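Long-range contacts in aerobactin synthase IucA (Klebsiella pneumoniae subsp. pneumoniae, PDB 5JM8), which uses ATP to build the siderophore aerobactin, probably by activating citrate as an adenylate and joining it to a hydroxamate-bearing lysine derivative: residues N21-E26 with G543-Y548; A150-P155 with R284-V289; E192-N197 with L303-Q308. All coordinates share one frame; numbering follows the deposited sequence.

Contact 1: residues N21-E26 with G543-Y548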
loop_
_atom_site.group_PDB
_atom_site.type_symbol
_atom_site.label_atom_id
_atom_site.label_comp_id
_atom_site.label_asym_id
_atom_site.label_seq_id
_atom_site.Cartn_x
_atom_site.Cartn_y
_atom_site.Cartn_z
ATOM N N ASN A 21 43.392 -6.732 0.786
ATOM C CA ASN A 21 42.983 -7.922 0.036
ATOM C C ASN A 21 43.278 -7.769 -1.449
ATOM O O ASN A 21 43.673 -8.726 -2.117
ATOM C CB ASN A 21 41.494 -8.211 0.232
ATOM C CG ASN A 21 41.181 -8.762 1.609
ATOM O OD1 ASN A 21 42.056 -8.844 2.472
ATOM N ND2 ASN A 21 39.924 -9.134 1.826
ATOM N N SER A 22 43.074 -6.561 -1.962
ATOM C CA SER A 22 43.410 -6.256 -3.344
ATOM C C SER A 22 44.901 -6.497 -3.578
ATOM O O SER A 22 45.295 -7.097 -4.578
ATOM C CB SER A 22 43.038 -4.812 -3.686
ATOM O OG SER A 22 43.241 -4.549 -5.059
ATOM N N LEU A 23 45.722 -6.038 -2.638
ATOM C CA LEU A 23 47.169 -6.214 -2.715
ATOM C C LEU A 23 47.578 -7.687 -2.617
ATOM O O LEU A 23 48.383 -8.168 -3.412
ATOM C CB LEU A 23 47.856 -5.411 -1.607
ATOM C CG LEU A 23 49.381 -5.530 -1.501
ATOM C CD1 LEU A 23 50.064 -4.966 -2.738
ATOM C CD2 LEU A 23 49.880 -4.832 -0.248
ATOM N N VAL A 24 47.023 -8.393 -1.637
ATOM C CA VAL A 24 47.375 -9.790 -1.389
ATOM C C VAL A 24 47.071 -10.683 -2.594
ATOM O O VAL A 24 47.760 -11.675 -2.832
ATOM C CB VAL A 24 46.628 -10.329 -0.146
ATOM C CG1 VAL A 24 46.733 -11.848 -0.051
ATOM C CG2 VAL A 24 47.176 -9.688 1.113
ATOM N N ARG A 25 46.031 -10.339 -3.344
ATOM C CA ARG A 25 45.658 -11.108 -4.524
ATOM C C ARG A 25 46.642 -10.899 -5.675
ATOM O O ARG A 25 46.906 -11.820 -6.448
ATOM C CB ARG A 25 44.245 -10.733 -4.978
ATOM C CG ARG A 25 43.853 -11.304 -6.338
ATOM C CD ARG A 25 42.424 -10.954 -6.699
ATOM N NE ARG A 25 41.458 -11.747 -5.946
ATOM C CZ ARG A 25 40.139 -11.631 -6.065
ATOM N NH1 ARG A 25 39.622 -10.746 -6.906
ATOM N NH2 ARG A 25 39.338 -12.397 -5.339
ATOM N N GLU A 26 47.182 -9.689 -5.784
ATOM C CA GLU A 26 48.009 -9.318 -6.930
ATOM C C GLU A 26 49.506 -9.447 -6.651
ATOM O O GLU A 26 50.330 -9.058 -7.482
ATOM C CB GLU A 26 47.686 -7.885 -7.361
ATOM C CG GLU A 26 46.217 -7.679 -7.695
ATOM C CD GLU A 26 45.910 -6.282 -8.193
ATOM O OE1 GLU A 26 46.843 -5.592 -8.654
ATOM O OE2 GLU A 26 44.730 -5.875 -8.121
ATOM N N GLY A 543 44.227 -6.906 -12.665
ATOM C CA GLY A 543 44.141 -6.423 -11.298
ATOM C C GLY A 543 43.788 -4.950 -11.223
ATOM O O GLY A 543 44.004 -4.206 -12.178
ATOM N N ASN A 544 43.246 -4.533 -10.082
ATOM C CA ASN A 544 42.827 -3.150 -9.875
ATOM C C ASN A 544 43.861 -2.315 -9.122
ATOM O O ASN A 544 43.923 -1.097 -9.288
ATOM C CB ASN A 544 41.503 -3.109 -9.110
ATOM C CG ASN A 544 40.343 -3.650 -9.917
ATOM O OD1 ASN A 544 39.928 -3.048 -10.908
ATOM N ND2 ASN A 544 39.804 -4.784 -9.490
ATOM N N PHE A 545 44.669 -2.971 -8.294
ATOM C CA PHE A 545 45.593 -2.270 -7.407
ATOM C C PHE A 545 46.734 -1.608 -8.186
ATOM O O PHE A 545 47.023 -0.429 -7.980
ATOM C CB PHE A 545 46.151 -3.237 -6.356
ATOM C CG PHE A 545 47.112 -2.603 -5.385
ATOM C CD1 PHE A 545 48.430 -2.388 -5.750
ATOM C CD2 PHE A 545 46.711 -2.246 -4.107
ATOM C CE1 PHE A 545 49.326 -1.815 -4.869
ATOM C CE2 PHE A 545 47.606 -1.675 -3.220
ATOM C CZ PHE A 545 48.911 -1.455 -3.603
ATOM N N PHE A 546 47.377 -2.355 -9.080
ATOM C CA PHE A 546 48.495 -1.815 -9.850
ATOM C C PHE A 546 47.990 -1.082 -11.088
ATOM O O PHE A 546 48.718 -0.298 -11.698
ATOM C CB PHE A 546 49.474 -2.926 -10.236
ATOM C CG PHE A 546 50.191 -3.523 -9.060
ATOM C CD1 PHE A 546 51.196 -2.822 -8.416
ATOM C CD2 PHE A 546 49.849 -4.779 -8.589
ATOM C CE1 PHE A 546 51.852 -3.363 -7.327
ATOM C CE2 PHE A 546 50.500 -5.326 -7.504
ATOM C CZ PHE A 546 51.505 -4.616 -6.872
ATOM N N CYS A 547 46.735 -1.331 -11.447
ATOM C CA CYS A 547 46.089 -0.587 -12.521
ATOM C C CYS A 547 45.763 0.825 -12.053
ATOM O O CYS A 547 45.862 1.788 -12.814
ATOM C CB CYS A 547 44.815 -1.295 -12.983
ATOM S SG CYS A 547 43.937 -0.455 -14.322
ATOM N N TYR A 548 45.377 0.938 -10.786
ATOM C CA TYR A 548 44.987 2.214 -10.198
ATOM C C TYR A 548 46.215 3.057 -9.868
ATOM O O TYR A 548 46.174 4.289 -9.898
ATOM C CB TYR A 548 44.155 1.970 -8.939
ATOM C CG TYR A 548 43.424 3.182 -8.426
ATOM C CD1 TYR A 548 42.357 3.710 -9.128
ATOM C CD2 TYR A 548 43.788 3.789 -7.234
ATOM C CE1 TYR A 548 41.678 4.810 -8.671
ATOM C CE2 TYR A 548 43.112 4.894 -6.764
ATOM C CZ TYR A 548 42.054 5.398 -7.489
ATOM O OH TYR A 548 41.369 6.494 -7.032
#
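Ser22 and Phe545 meet where helix 14-26 lies against the start of the short helix 545-549, a helix-to-helix junction whose polar core is a glutamate carboxylate gripping backbone N-H groups. The hydroxyl of Ser22, swung anti to the backbone N, points across the junction; its OG is 3.4 Å from Phe545 CB and lies at the ring edge, near the plane of the phenyl group. One residue on, Leu23 brings a methyl over a face of that ring: CD1 is 4.0 Å from the centroid of Phe545, a CH-pi contact displaced toward the rim. The same CD1 also brushes Phe546 CZ. Phe107 and Phe19 each make an edge-to-face pair with Phe545, while Leu93 of helix 82-96 packs on Phe545 and Phe546.

Glu26 carries the polar part. Its CG is anti to the carbonyl carbon (chi1 -57°) and the chain runs extended from there, so that the carboxylate reaches the backbone N-H groups of residues 544-546. OE2 is met on its syn side by Phe545 N at 2.9 Å, in an almost straight bond (174°), and it also takes a weak, bent bond from Asn544 N at 2.8 Å. OE1 takes a third, weak bond from Phe546 N. Three successive N-H groups at the N-terminal end of the short helix thus share one carboxylate, whose charge would probably be stabilised there; OE2 is also 3.3 Å from Gly543 CA. Glu26 and Phe546 run alongside each other with reversed sense, Glu26 CB lying 3.8 Å from Phe546 CE2. Phe546 in turn is covered on one face by its neighbour, Phe545 CD1 standing 3.7 Å above the ring plane, over its centre.

Contact 2: residues A150-P155 with R284-V289. With ATP (adenosine-5'-triphosphate), chain I.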
loop_
_atom_site.group_PDB
_atom_site.type_symbol
_atom_site.label_atom_id
_atom_site.label_comp_id
_atom_site.label_asym_id
_atom_site.label_seq_id
_atom_site.Cartn_x
_atom_site.Cartn_y
_atom_site.Cartn_z
ATOM N N ALA A 150 35.286 -4.659 -3.478
ATOM C CA ALA A 150 35.971 -5.364 -2.402
ATOM C C ALA A 150 37.449 -5.580 -2.706
ATOM O O ALA A 150 38.246 -5.796 -1.793
ATOM C CB ALA A 150 35.289 -6.698 -2.137
ATOM N N PHE A 151 37.805 -5.532 -3.988
ATOM C CA PHE A 151 39.188 -5.723 -4.418
ATOM C C PHE A 151 39.686 -4.532 -5.232
ATOM O O PHE A 151 40.320 -4.689 -6.274
ATOM C CB PHE A 151 39.320 -7.023 -5.220
ATOM C CG PHE A 151 39.322 -8.252 -4.362
ATOM C CD1 PHE A 151 38.146 -8.723 -3.806
ATOM C CD2 PHE A 151 40.498 -8.930 -4.102
ATOM C CE1 PHE A 151 38.141 -9.851 -3.012
ATOM C CE2 PHE A 151 40.499 -10.057 -3.306
ATOM C CZ PHE A 151 39.320 -10.517 -2.758
ATOM N N HIS A 152 39.373 -3.338 -4.738
ATOM C CA HIS A 152 39.942 -2.100 -5.252
ATOM C C HIS A 152 40.594 -1.379 -4.074
ATOM O O HIS A 152 40.084 -1.444 -2.958
ATOM C CB HIS A 152 38.869 -1.226 -5.906
ATOM C CG HIS A 152 39.422 -0.145 -6.781
ATOM N ND1 HIS A 152 39.769 1.098 -6.298
ATOM C CD2 HIS A 152 39.694 -0.122 -8.107
ATOM C CE1 HIS A 152 40.230 1.841 -7.288
ATOM N NE2 HIS A 152 40.195 1.124 -8.397
ATOM N N PRO A 153 41.739 -0.713 -4.304
ATOM C CA PRO A 153 42.389 -0.012 -3.190
ATOM C C PRO A 153 41.654 1.252 -2.748
ATOM O O PRO A 153 41.652 1.577 -1.561
ATOM C CB PRO A 153 43.768 0.337 -3.757
ATOM C CG PRO A 153 43.576 0.367 -5.232
ATOM C CD PRO A 153 42.564 -0.687 -5.526
ATOM N N ALA A 154 41.050 1.954 -3.701
ATOM C CA ALA A 154 40.312 3.181 -3.420
ATOM C C ALA A 154 38.927 3.146 -4.066
ATOM O O ALA A 154 38.657 3.900 -5.000
ATOM C CB ALA A 154 41.093 4.384 -3.911
ATOM N N PRO A 155 38.043 2.271 -3.564
ATOM C CA PRO A 155 36.702 2.098 -4.136
ATOM C C PRO A 155 35.780 3.305 -3.945
ATOM O O PRO A 155 34.758 3.388 -4.627
ATOM C CB PRO A 155 36.155 0.886 -3.378
ATOM C CG PRO A 155 36.905 0.865 -2.097
ATOM C CD PRO A 155 38.272 1.375 -2.417
ATOM N N ARG A 284 35.317 10.725 -11.343
ATOM C CA ARG A 284 36.195 9.562 -11.320
ATOM C C ARG A 284 35.773 8.571 -10.242
ATOM O O ARG A 284 35.836 8.875 -9.051
ATOM C CB ARG A 284 37.644 9.989 -11.091
ATOM N N LEU A 285 35.340 7.391 -10.679
ATOM C CA LEU A 285 35.003 6.287 -9.782
ATOM C C LEU A 285 35.751 5.030 -10.232
ATOM O O LEU A 285 35.606 4.602 -11.377
ATOM C CB LEU A 285 33.492 6.037 -9.767
ATOM C CG LEU A 285 32.585 7.230 -9.447
ATOM C CD1 LEU A 285 31.131 6.860 -9.695
ATOM C CD2 LEU A 285 32.774 7.703 -8.012
ATOM N N THR A 286 36.533 4.448 -9.321
ATOM C CA THR A 286 37.440 3.326 -9.612
ATOM C C THR A 286 38.057 3.366 -11.014
ATOM O O THR A 286 37.574 2.708 -11.937
ATOM C CB THR A 286 36.736 1.959 -9.448
ATOM O OG1 THR A 286 35.515 1.945 -10.198
ATOM C CG2 THR A 286 36.446 1.670 -7.980
ATOM N N ASN A 287 39.139 4.131 -11.141
ATOM C CA ASN A 287 39.914 4.268 -12.380
ATOM C C ASN A 287 39.087 4.294 -13.670
ATOM O O ASN A 287 39.388 3.587 -14.633
ATOM C CB ASN A 287 40.984 3.158 -12.466
ATOM C CG ASN A 287 40.436 1.768 -12.174
ATOM O OD1 ASN A 287 40.388 1.338 -11.020
ATOM N ND2 ASN A 287 40.072 1.041 -13.224
ATOM N N SER A 288 38.053 5.127 -13.682
ATOM C CA SER A 288 37.350 5.461 -14.916
ATOM C C SER A 288 36.503 6.714 -14.745
ATOM O O SER A 288 35.632 6.775 -13.874
ATOM C CB SER A 288 36.463 4.303 -15.379
ATOM O OG SER A 288 35.739 4.663 -16.544
ATOM N N VAL A 289 36.777 7.718 -15.574
ATOM C CA VAL A 289 35.885 8.856 -15.699
ATOM C C VAL A 289 34.549 8.311 -16.185
ATOM O O VAL A 289 34.510 7.417 -17.034
ATOM C CB VAL A 289 36.425 9.923 -16.673
ATOM C CG1 VAL A 289 36.515 9.366 -18.091
ATOM C CG2 VAL A 289 35.545 11.160 -16.644
HETATM P PG ATP I . 25.499 1.028 -14.554
HETATM O O1G ATP I . 24.555 2.073 -14.016
HETATM O O2G ATP I . 25.276 -0.346 -13.969
HETATM O O3G ATP I . 25.614 1.023 -16.060
HETATM P PB ATP I . 28.356 1.529 -14.757
HETATM O O1B ATP I . 29.140 2.684 -14.185
HETATM O O2B ATP I . 28.133 1.446 -16.250
HETATM O O3B ATP I . 26.947 1.443 -13.961
HETATM P PA ATP I . 30.601 -0.204 -14.351
HETATM O O1A ATP I . 31.202 0.592 -15.482
HETATM O O2A ATP I . 30.712 -1.709 -14.353
HETATM O O3A ATP I . 29.034 0.154 -14.250
HETATM O "O5'" ATP I . 31.170 0.314 -12.941
HETATM C "C5'" ATP I . 30.687 -0.315 -11.759
HETATM C "C4'" ATP I . 30.659 0.644 -10.578
HETATM O "O4'" ATP I . 30.222 -0.082 -9.427
HETATM C "C3'" ATP I . 32.020 1.240 -10.252
HETATM O "O3'" ATP I . 31.905 2.664 -10.128
HETATM C "C2'" ATP I . 32.442 0.607 -8.940
HETATM O "O2'" ATP I . 33.018 1.560 -8.048
HETATM C "C1'" ATP I . 31.158 0.043 -8.355
HETATM N N9 ATP I . 31.371 -1.284 -7.736
HETATM C C8 ATP I . 31.124 -1.560 -6.445
HETATM N N7 ATP I . 31.414 -2.856 -6.166
HETATM C C5 ATP I . 31.853 -3.424 -7.303
HETATM C C6 ATP I . 32.320 -4.767 -7.702
HETATM N N6 ATP I . 32.364 -5.760 -6.782
HETATM N N1 ATP I . 32.692 -4.949 -8.990
HETATM C C2 ATP I . 32.643 -3.953 -9.896
HETATM N N3 ATP I . 32.227 -2.709 -9.595
HETATM C C4 ATP I . 31.826 -2.385 -8.339
HETATM O O HOH W 1 36.968 4.861 -6.682
#
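In the wall of the ATP pocket, Thr286 of the hairpin loop between strands 275-284 and 289-290 sets its methyl on the imidazole of His152. Thr286 CG2 lies 3.6 Å from the centroid of the His152 ring, almost on the ring normal, while Pro153 CD covers the opposite face. With OG1 between the backbone N and the carbonyl carbon (chi1 52°), hydroxyl and methyl both lie near the ribose, and Thr286 OG1 makes a weak hydrogen bond of 3.3 Å with ATP O2'.

The next residue takes the ring edge. His152 NE2 donates to Asn287 OD1 at 2.6 Å, in the ring plane and nearly along the C=O axis, and the Asn287 amide is within 15° of coplanar with the imidazole. At the other nitrogen, His152 ND1 accepts from Ala154 N at 3.0 Å, the donor tilted out of the ring plane. A water joins the backbones, donating to Ala154 O at 2.6 Å and accepting from Thr286 N at 2.7 Å.

Covered on both faces and bonded at both nitrogens, the ring is probably held in one rotation. The His152-Asn287 bond ties the loop that carries Thr286 to residues 150-155.

Contact 3: residues E192-N197 with L303-Q308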
loop_
_atom_site.group_PDB
_atom_site.type_symbol
_atom_site.label_atom_id
_atom_site.label_comp_id
_atom_site.label_asym_id
_atom_site.label_seq_id
_atom_site.Cartn_x
_atom_site.Cartn_y
_atom_site.Cartn_z
ATOM N N GLU A 192 18.236 8.960 -30.107
ATOM C CA GLU A 192 17.693 7.804 -30.800
ATOM C C GLU A 192 16.805 7.031 -29.833
ATOM O O GLU A 192 17.025 7.074 -28.623
ATOM C CB GLU A 192 18.829 6.928 -31.329
ATOM C CG GLU A 192 18.422 5.919 -32.384
ATOM C CD GLU A 192 19.600 5.097 -32.881
ATOM O OE1 GLU A 192 20.748 5.388 -32.478
ATOM O OE2 GLU A 192 19.376 4.158 -33.673
ATOM N N SER A 193 15.794 6.341 -30.353
ATOM C CA SER A 193 14.913 5.547 -29.502
ATOM C C SER A 193 14.164 4.474 -30.286
ATOM O O SER A 193 13.945 4.612 -31.491
ATOM C CB SER A 193 13.913 6.455 -28.786
ATOM O OG SER A 193 13.075 5.707 -27.926
ATOM N N LEU A 194 13.776 3.408 -29.588
ATOM C CA LEU A 194 12.977 2.333 -30.170
ATOM C C LEU A 194 11.531 2.422 -29.693
ATOM O O LEU A 194 11.248 3.051 -28.672
ATOM C CB LEU A 194 13.560 0.965 -29.805
ATOM C CG LEU A 194 14.928 0.618 -30.395
ATOM C CD1 LEU A 194 15.383 -0.749 -29.907
ATOM C CD2 LEU A 194 14.896 0.655 -31.916
ATOM N N HIS A 195 10.625 1.802 -30.446
ATOM C CA HIS A 195 9.206 1.743 -30.095
ATOM C C HIS A 195 8.566 3.126 -30.181
ATOM O O HIS A 195 7.600 3.328 -30.918
ATOM C CB HIS A 195 9.028 1.148 -28.695
ATOM C CG HIS A 195 9.881 -0.058 -28.444
ATOM N ND1 HIS A 195 9.786 -1.205 -29.203
ATOM C CD2 HIS A 195 10.851 -0.291 -27.530
ATOM C CE1 HIS A 195 10.657 -2.095 -28.762
ATOM N NE2 HIS A 195 11.316 -1.565 -27.746
ATOM N N LEU A 196 9.108 4.067 -29.416
ATOM C CA LEU A 196 8.781 5.478 -29.559
ATOM C C LEU A 196 9.971 6.183 -30.198
ATOM O O LEU A 196 11.114 5.790 -29.969
ATOM C CB LEU A 196 8.460 6.105 -28.201
ATOM C CG LEU A 196 7.434 5.397 -27.315
ATOM C CD1 LEU A 196 7.429 6.023 -25.928
ATOM C CD2 LEU A 196 6.056 5.467 -27.946
ATOM N N ASN A 197 9.718 7.210 -31.006
ATOM C CA ASN A 197 10.810 8.022 -31.531
ATOM C C ASN A 197 11.363 8.888 -30.403
ATOM O O ASN A 197 10.819 8.890 -29.298
ATOM C CB ASN A 197 10.354 8.876 -32.729
ATOM C CG ASN A 197 9.292 9.907 -32.366
ATOM O OD1 ASN A 197 9.237 10.405 -31.244
ATOM N ND2 ASN A 197 8.450 10.242 -33.335
ATOM N N LEU A 303 22.065 -3.868 -28.880
ATOM C CA LEU A 303 21.510 -4.992 -28.139
ATOM C C LEU A 303 19.985 -4.920 -28.110
ATOM O O LEU A 303 19.305 -5.945 -28.148
ATOM C CB LEU A 303 22.073 -5.018 -26.714
ATOM C CG LEU A 303 21.664 -6.189 -25.815
ATOM C CD1 LEU A 303 22.125 -7.518 -26.399
ATOM C CD2 LEU A 303 22.221 -6.000 -24.412
ATOM N N ALA A 304 19.451 -3.704 -28.045
ATOM C CA ALA A 304 18.006 -3.507 -27.980
ATOM C C ALA A 304 17.330 -3.884 -29.296
ATOM O O ALA A 304 16.269 -4.506 -29.299
ATOM C CB ALA A 304 17.689 -2.067 -27.618
ATOM N N ARG A 305 17.941 -3.496 -30.413
ATOM C CA ARG A 305 17.431 -3.864 -31.732
ATOM C C ARG A 305 17.561 -5.365 -31.955
ATOM O O ARG A 305 16.722 -5.986 -32.606
ATOM C CB ARG A 305 18.179 -3.113 -32.832
ATOM C CG ARG A 305 17.922 -1.624 -32.852
ATOM C CD ARG A 305 18.637 -0.961 -34.010
ATOM N NE ARG A 305 18.432 0.482 -34.012
ATOM C CZ ARG A 305 17.349 1.082 -34.491
ATOM N NH1 ARG A 305 16.357 0.365 -35.008
ATOM N NH2 ARG A 305 17.254 2.404 -34.450
ATOM N N LEU A 306 18.627 -5.937 -31.408
ATOM C CA LEU A 306 18.858 -7.371 -31.498
ATOM C C LEU A 306 17.842 -8.133 -30.654
ATOM O O LEU A 306 17.550 -9.298 -30.925
ATOM C CB LEU A 306 20.282 -7.702 -31.049
ATOM C CG LEU A 306 20.796 -9.121 -31.309
ATOM C CD1 LEU A 306 20.757 -9.464 -32.793
ATOM C CD2 LEU A 306 22.210 -9.269 -30.766
ATOM N N ALA A 307 17.298 -7.470 -29.638
ATOM C CA ALA A 307 16.345 -8.109 -28.735
ATOM C C ALA A 307 14.962 -8.248 -29.365
ATOM O O ALA A 307 14.063 -8.848 -28.772
ATOM C CB ALA A 307 16.252 -7.333 -27.434
ATOM N N GLN A 308 14.798 -7.698 -30.564
ATOM C CA GLN A 308 13.546 -7.814 -31.307
ATOM C C GLN A 308 13.580 -8.982 -32.290
ATOM O O GLN A 308 12.572 -9.299 -32.924
ATOM C CB GLN A 308 13.251 -6.516 -32.060
ATOM C CG GLN A 308 12.915 -5.343 -31.159
ATOM C CD GLN A 308 11.651 -5.572 -30.352
ATOM O OE1 GLN A 308 11.705 -5.843 -29.152
ATOM N NE2 GLN A 308 10.502 -5.466 -31.010
#
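Glu192 and Arg305 form a salt bridge at the surface, between the end of strand 189-193 and helix 294-306. Arg305 NH2 donates to Glu192 OE2 at 2.9 Å in a nearly straight bond (168°). The acceptor uses its anti lone pair, and the oxygen lies in the guanidinium plane, so the carboxylate comes in at an edge; the two chains cross at about a right angle.

Over a face of the same guanidinium sits Leu194. Its CD2 is 3.4 Å from Arg305 NH1, offset toward the rim, while the other methyl, CD1, reaches down to the helix and touches Ala304 CB at 3.5 Å. The leucine thus straddles helix and guanidinium, one branch on each. Arg305 gets there by running extended from CG to NE, back across the gap to the strand. Farther out, the edge of the His195 ring comes up to the Gln308 amide, with His195 CE1 3.9 Å from Gln308 OE1 and the two planes steeply inclined; this is a looser contact.

Behind these groups, Glu192 is paired through its backbone with Trp330 of the neighbouring strand, and its OE1 has a weak bond from the Trp330 indole N-H. Met301, a turn earlier on the helix, packs on both Glu192 and Leu194. The turn after the strand is tied by Ser193 OG, which donates to Leu196 O at 2.8 Å. His195 has a positive phi (68°) like the middle residue of a classic gamma turn, although the Leu194-Leu196 bond that would close it is implausibly short and therefore doubtful. Asn197 then N-caps helix 198-209, its OD1 accepting from Gln200 N: a strand-turn-helix connection that leans, through its turn, on a second helix.

Contacts 1 and 2 are buried neighbours, their centres 11 Å apart, whereas contact 3 is a surface contact, its centre about 39 Å from that of contact 1 and on the other side of the chain's centre. The first two touch directly: Phe151 O probably accepts from Ser22 OG and Asn544 ND2, and Tyr548 meets His152 edge-to-face, so the junction of an N-terminal helix with a segment late in the chain backs the 150-155 loop, which packs on Thr286 of the ATP pocket. Contact 3 touches neither, but its strand 189-193 shares a sheet with the strands flanking 284-289. Contact 1 spends a carboxylate on backbone N-H groups among aromatics, contact 2 combines a histidine-amide hydrogen bond, a CH-pi contact and a water, and contact 3 pairs opposite charges at the surface.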